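Local coordinates for histidine acid phosphatase (Hafnia alvei, PDB 4ARU), which belongs to branch 2 of the histidine phosphatase superfamily, a monomeric enzyme whose core is a mixed beta-sheet flanked by helices, at residues G62-R65 and E66-Q70; Y356-L359 and A360-H363. All coordinates share one frame; numbering follows the deposited sequence.

Contact 1. Residues G62-R65 and E66-Q70; sequences GFYR and ERFQQ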
loop_
_atom_site.group_PDB
_atom_site.type_symbol
_atom_site.label_atom_id
_atom_site.label_comp_id
_atom_site.label_asym_id
_atom_site.label_seq_id
_atom_site.Cartn_x
_atom_site.Cartn_y
_atom_site.Cartn_z
ATOM N N GLY A 62 -15.710 1.872 9.459
ATOM C CA GLY A 62 -17.180 2.036 9.396
ATOM C C GLY A 62 -17.719 1.639 8.038
ATOM O O GLY A 62 -18.793 1.055 7.960
ATOM N N PHE A 63 -17.007 1.976 6.981
ATOM C CA PHE A 63 -17.448 1.591 5.638
ATOM C C PHE A 63 -17.397 0.072 5.485
ATOM O O PHE A 63 -18.355 -0.554 5.001
ATOM C CB PHE A 63 -16.577 2.252 4.576
ATOM C CG PHE A 63 -16.945 1.816 3.178
ATOM C CD1 PHE A 63 -18.147 2.239 2.610
ATOM C CD2 PHE A 63 -16.156 0.905 2.493
ATOM C CE1 PHE A 63 -18.520 1.808 1.327
ATOM C CE2 PHE A 63 -16.522 0.465 1.229
ATOM C CZ PHE A 63 -17.712 0.926 0.661
ATOM N N TYR A 64 -16.295 -0.520 5.910
ATOM C CA TYR A 64 -16.156 -1.966 5.877
ATOM C C TYR A 64 -17.263 -2.653 6.670
ATOM O O TYR A 64 -17.827 -3.666 6.225
ATOM C CB TYR A 64 -14.792 -2.433 6.416
ATOM C CG TYR A 64 -13.582 -2.146 5.572
ATOM C CD1 TYR A 64 -13.482 -2.570 4.258
ATOM C CD2 TYR A 64 -12.505 -1.461 6.122
ATOM C CE1 TYR A 64 -12.322 -2.264 3.518
ATOM C CE2 TYR A 64 -11.358 -1.185 5.388
ATOM C CZ TYR A 64 -11.296 -1.554 4.099
ATOM O OH TYR A 64 -10.073 -1.236 3.454
ATOM N N ARG A 65 -17.608 -2.093 7.822
ATOM C CA ARG A 65 -18.731 -2.627 8.605
ATOM C C ARG A 65 -20.009 -2.657 7.780
ATOM O O ARG A 65 -20.681 -3.695 7.705
ATOM C CB ARG A 65 -18.938 -1.858 9.924
ATOM C CG ARG A 65 -20.112 -2.348 10.764
ATOM C CD ARG A 65 -19.993 -3.855 10.997
ATOM N NE ARG A 65 -21.040 -4.442 11.846
ATOM C CZ ARG A 65 -21.053 -4.406 13.184
ATOM N NH1 ARG A 65 -20.084 -3.816 13.879
ATOM N NH2 ARG A 65 -22.055 -4.979 13.844
ATOM N N GLU A 66 -20.341 -1.544 7.121
ATOM C CA GLU A 66 -21.578 -1.476 6.360
ATOM C C GLU A 66 -21.522 -2.461 5.194
ATOM O O GLU A 66 -22.539 -3.115 4.937
ATOM C CB GLU A 66 -21.829 -0.081 5.814
ATOM C CG GLU A 66 -22.198 0.969 6.832
ATOM C CD GLU A 66 -22.925 2.193 6.245
ATOM O OE1 GLU A 66 -23.587 2.117 5.190
ATOM O OE2 GLU A 66 -22.862 3.258 6.895
ATOM N N ARG A 67 -20.383 -2.567 4.504
ATOM C CA ARG A 67 -20.278 -3.420 3.317
ATOM C C ARG A 67 -20.414 -4.875 3.763
ATOM O O ARG A 67 -21.189 -5.655 3.188
ATOM C CB ARG A 67 -18.919 -3.199 2.646
ATOM C CG ARG A 67 -18.565 -4.140 1.490
ATOM C CD ARG A 67 -17.193 -3.699 0.981
ATOM N NE ARG A 67 -16.538 -4.557 -0.015
ATOM C CZ ARG A 67 -16.075 -4.154 -1.211
ATOM N NH1 ARG A 67 -16.181 -2.881 -1.636
ATOM N NH2 ARG A 67 -15.479 -5.047 -2.000
ATOM N N PHE A 68 -19.697 -5.262 4.804
ATOM C CA PHE A 68 -19.702 -6.670 5.172
ATOM C C PHE A 68 -21.000 -7.102 5.862
ATOM O O PHE A 68 -21.404 -8.268 5.762
ATOM C CB PHE A 68 -18.463 -7.029 5.991
ATOM C CG PHE A 68 -17.152 -6.766 5.251
ATOM C CD1 PHE A 68 -17.009 -7.062 3.905
ATOM C CD2 PHE A 68 -16.075 -6.190 5.908
ATOM C CE1 PHE A 68 -15.795 -6.802 3.216
ATOM C CE2 PHE A 68 -14.887 -5.932 5.239
ATOM C CZ PHE A 68 -14.761 -6.207 3.898
ATOM N N GLN A 69 -21.675 -6.201 6.575
ATOM C CA GLN A 69 -23.007 -6.475 7.106
ATOM C C GLN A 69 -23.982 -6.727 5.999
ATOM O O GLN A 69 -24.817 -7.614 6.068
ATOM C CB GLN A 69 -23.540 -5.281 7.876
ATOM C CG GLN A 69 -23.032 -5.254 9.277
ATOM C CD GLN A 69 -23.339 -3.940 9.963
ATOM O OE1 GLN A 69 -23.443 -2.895 9.340
ATOM N NE2 GLN A 69 -23.491 -3.999 11.238
ATOM N N GLN A 70 -23.909 -5.902 4.965
ATOM C CA GLN A 70 -24.848 -6.048 3.856
ATOM C C GLN A 70 -24.673 -7.411 3.171
ATOM O O GLN A 70 -25.649 -7.989 2.700
ATOM C CB GLN A 70 -24.629 -4.903 2.859
ATOM C CG GLN A 70 -25.549 -4.966 1.626
ATOM C CD GLN A 70 -25.168 -3.921 0.578
ATOM O OE1 GLN A 70 -24.003 -3.785 0.180
ATOM N NE2 GLN A 70 -26.164 -3.176 0.127
#
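F68 N donates to Y64 O at 2.8 Å, the shortest of four successive i to i+4 backbone bonds that tie E66-Q69 to G62-R65 as one helical turn follows the next. The side chains of Y64 and F68 set out from neighbouring turns in the same direction. Each has CG beside its own backbone N (chi1 -71° for Y64, -60° for F68), and with chi2 values that are also similar the ring planes end up only 6° apart. The rings are nevertheless slid well past one another, with centroids 5.8 Å apart, so overlap is slight, and the real touch is F68 CE2 against Y64 CB at 3.7 Å and against Y64 CD1 at 3.8 Å. Both rings are buried, against strands 9-18 and 335-342.

On another side of the helix R65 and Q69 meet. Q69 was deposited in two conformers; in one of them its amide lies close to the R65 chain, which bends at chi2. The very short approach of R65 NE to Q69 NE2 in that conformer would pair two donors and is doubtful. There both groups share an acceptor, P75 O, which receives R65 NH2 and Q69 NE2 and probably helps bring them together. R65 also reaches N78 O and L106 O, so backbone carbonyls hold much of this buried cation.

R67, extended from CG to NE, runs past the F63 ring (CD to CE2 4.2 Å) toward a salt bridge with E339. Aromatic rings against strands, with charged chains reaching loops and the sheet, characterise a helix packed on the central sheet of an alpha/beta fold, here the last turns of helix 51-70.

Contact 2. Residues Y356-L359 and A360-H363; sequences YQTL and AQLH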
loop_
_atom_site.group_PDB
_atom_site.type_symbol
_atom_site.label_atom_id
_atom_site.label_comp_id
_atom_site.label_asym_id
_atom_site.label_seq_id
_atom_site.Cartn_x
_atom_site.Cartn_y
_atom_site.Cartn_z
ATOM N N TYR A 356 -10.490 2.384 -1.215
ATOM C CA TYR A 356 -9.735 3.598 -0.858
ATOM C C TYR A 356 -10.588 4.820 -0.726
ATOM O O TYR A 356 -11.690 4.873 -1.247
ATOM C CB TYR A 356 -8.670 3.841 -1.932
ATOM C CG TYR A 356 -9.310 4.210 -3.249
ATOM C CD1 TYR A 356 -9.855 3.248 -4.089
ATOM C CD2 TYR A 356 -9.442 5.563 -3.654
ATOM C CE1 TYR A 356 -10.424 3.585 -5.288
ATOM C CE2 TYR A 356 -10.062 5.905 -4.820
ATOM C CZ TYR A 356 -10.590 4.897 -5.629
ATOM O OH TYR A 356 -11.219 5.238 -6.788
ATOM N N GLN A 357 -10.052 5.793 0.004
ATOM C CA GLN A 357 -10.575 7.123 0.008
ATOM C C GLN A 357 -9.965 7.935 -1.134
ATOM O O GLN A 357 -8.743 7.932 -1.333
ATOM C CB GLN A 357 -10.280 7.792 1.334
ATOM C CG GLN A 357 -11.175 7.278 2.456
ATOM C CD GLN A 357 -10.476 7.178 3.795
ATOM O OE1 GLN A 357 -9.435 6.506 3.918
ATOM N NE2 GLN A 357 -11.122 7.690 4.822
ATOM N N THR A 358 -10.828 8.629 -1.850
ATOM C CA THR A 358 -10.382 9.623 -2.817
ATOM C C THR A 358 -9.603 10.712 -2.130
ATOM O O THR A 358 -9.642 10.884 -0.904
ATOM C CB THR A 358 -11.527 10.252 -3.608
ATOM O OG1 THR A 358 -12.312 11.072 -2.737
ATOM C CG2 THR A 358 -12.398 9.244 -4.287
ATOM N N LEU A 359 -8.847 11.467 -2.901
ATOM C CA LEU A 359 -8.115 12.580 -2.347
ATOM C C LEU A 359 -9.039 13.570 -1.612
ATOM O O LEU A 359 -8.704 14.031 -0.506
ATOM C CB LEU A 359 -7.266 13.306 -3.421
ATOM C CG LEU A 359 -6.171 14.240 -2.865
ATOM C CD1 LEU A 359 -5.226 13.574 -1.880
ATOM C CD2 LEU A 359 -5.434 14.865 -4.067
ATOM N N ALA A 360 -10.202 13.817 -2.210
ATOM C CA ALA A 360 -11.226 14.678 -1.600
ATOM C C ALA A 360 -11.783 14.059 -0.302
ATOM O O ALA A 360 -12.024 14.777 0.677
ATOM C CB ALA A 360 -12.361 14.916 -2.558
ATOM N N GLN A 361 -12.029 12.745 -0.322
ATOM C CA GLN A 361 -12.558 12.092 0.867
ATOM C C GLN A 361 -11.594 12.199 2.022
ATOM O O GLN A 361 -12.025 12.321 3.199
ATOM C CB GLN A 361 -12.901 10.643 0.589
ATOM C CG GLN A 361 -14.197 10.508 -0.204
ATOM C CD GLN A 361 -14.467 9.096 -0.700
ATOM O OE1 GLN A 361 -13.570 8.333 -0.997
ATOM N NE2 GLN A 361 -15.763 8.734 -0.788
ATOM N N LEU A 362 -10.300 12.109 1.740
ATOM C CA LEU A 362 -9.289 12.301 2.752
ATOM C C LEU A 362 -9.288 13.760 3.231
ATOM O O LEU A 362 -9.325 14.059 4.430
ATOM C CB LEU A 362 -7.889 11.930 2.239
ATOM C CG LEU A 362 -7.673 10.471 1.922
ATOM C CD1 LEU A 362 -6.367 10.290 1.132
ATOM C CD2 LEU A 362 -7.687 9.538 3.138
ATOM N N HIS A 363 -9.198 14.695 2.293
ATOM C CA HIS A 363 -9.076 16.097 2.626
ATOM C C HIS A 363 -10.287 16.647 3.399
ATOM O O HIS A 363 -10.135 17.447 4.320
ATOM C CB HIS A 363 -8.902 16.905 1.343
ATOM C CG HIS A 363 -8.607 18.357 1.546
ATOM N ND1 HIS A 363 -7.443 18.840 2.120
ATOM C CD2 HIS A 363 -9.313 19.438 1.179
ATOM C CE1 HIS A 363 -7.481 20.161 2.135
ATOM N NE2 HIS A 363 -8.613 20.551 1.579
HETATM O O HOH W 1 -13.090 9.695 4.213
#
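Q361 folds back on T358 and the two exchange bonds: T358 N gives its hydrogen to Q361 OE1 at 2.9 Å, and Q361 N gives its own to T358 OG1 at 3.0 Å. The side-chain carbonyl is approached at an angle of 135°, the donor tilted 17° from its plane. OG1 can reach over the first turn because chi1 of T358 (69°) sets it between the backbone N and the carbonyl carbon, while CG2, anti to the carbonyl carbon, lies 3.6 Å from Q361 OE1. Two main-chain amides at the helix start are thereby satisfied by side chains; T358 O and L359 O take up L362 N and H363 N as the ordinary bonding begins.

Further out, Q357 crosses L362 at about a right angle, its CB 3.6 Å from L362 CD2. Its amide NE2 gives a hydrogen to a water at 2.9 Å that in turn donates to Q361 O. NE2 of Q357 also bonds L56 O on helix 51-70. Q361 NE2 is anchored by P373 O, while H363 stacks on the ring of H228. Reciprocal bonds between T358, the N-cap, and Q361 make this a capping box, opening helix 359-363 with only Q357 and T358 between it and strand 348-356.

How the contacts relate
Helix 51-70 is the common element. Contact 1 occupies its C-terminal turns, while contact 2, nearly 300 residues later in the chain, lies beside its earlier ones, where R52, L56 and M60 meet Q357, L362 and H363. The centres are 18 Å apart and the nearest atoms about 6 Å, so the two do not touch directly. P373 nevertheless links them: the F63 side chain packs on it, and its carbonyl holds Q361. Strand 348-356 is a second link, passing V355 to R67 just before Y356 opens contact 2. Neither contact ligates the potassium ion, which is bound by N380, I381, C384 and Q387.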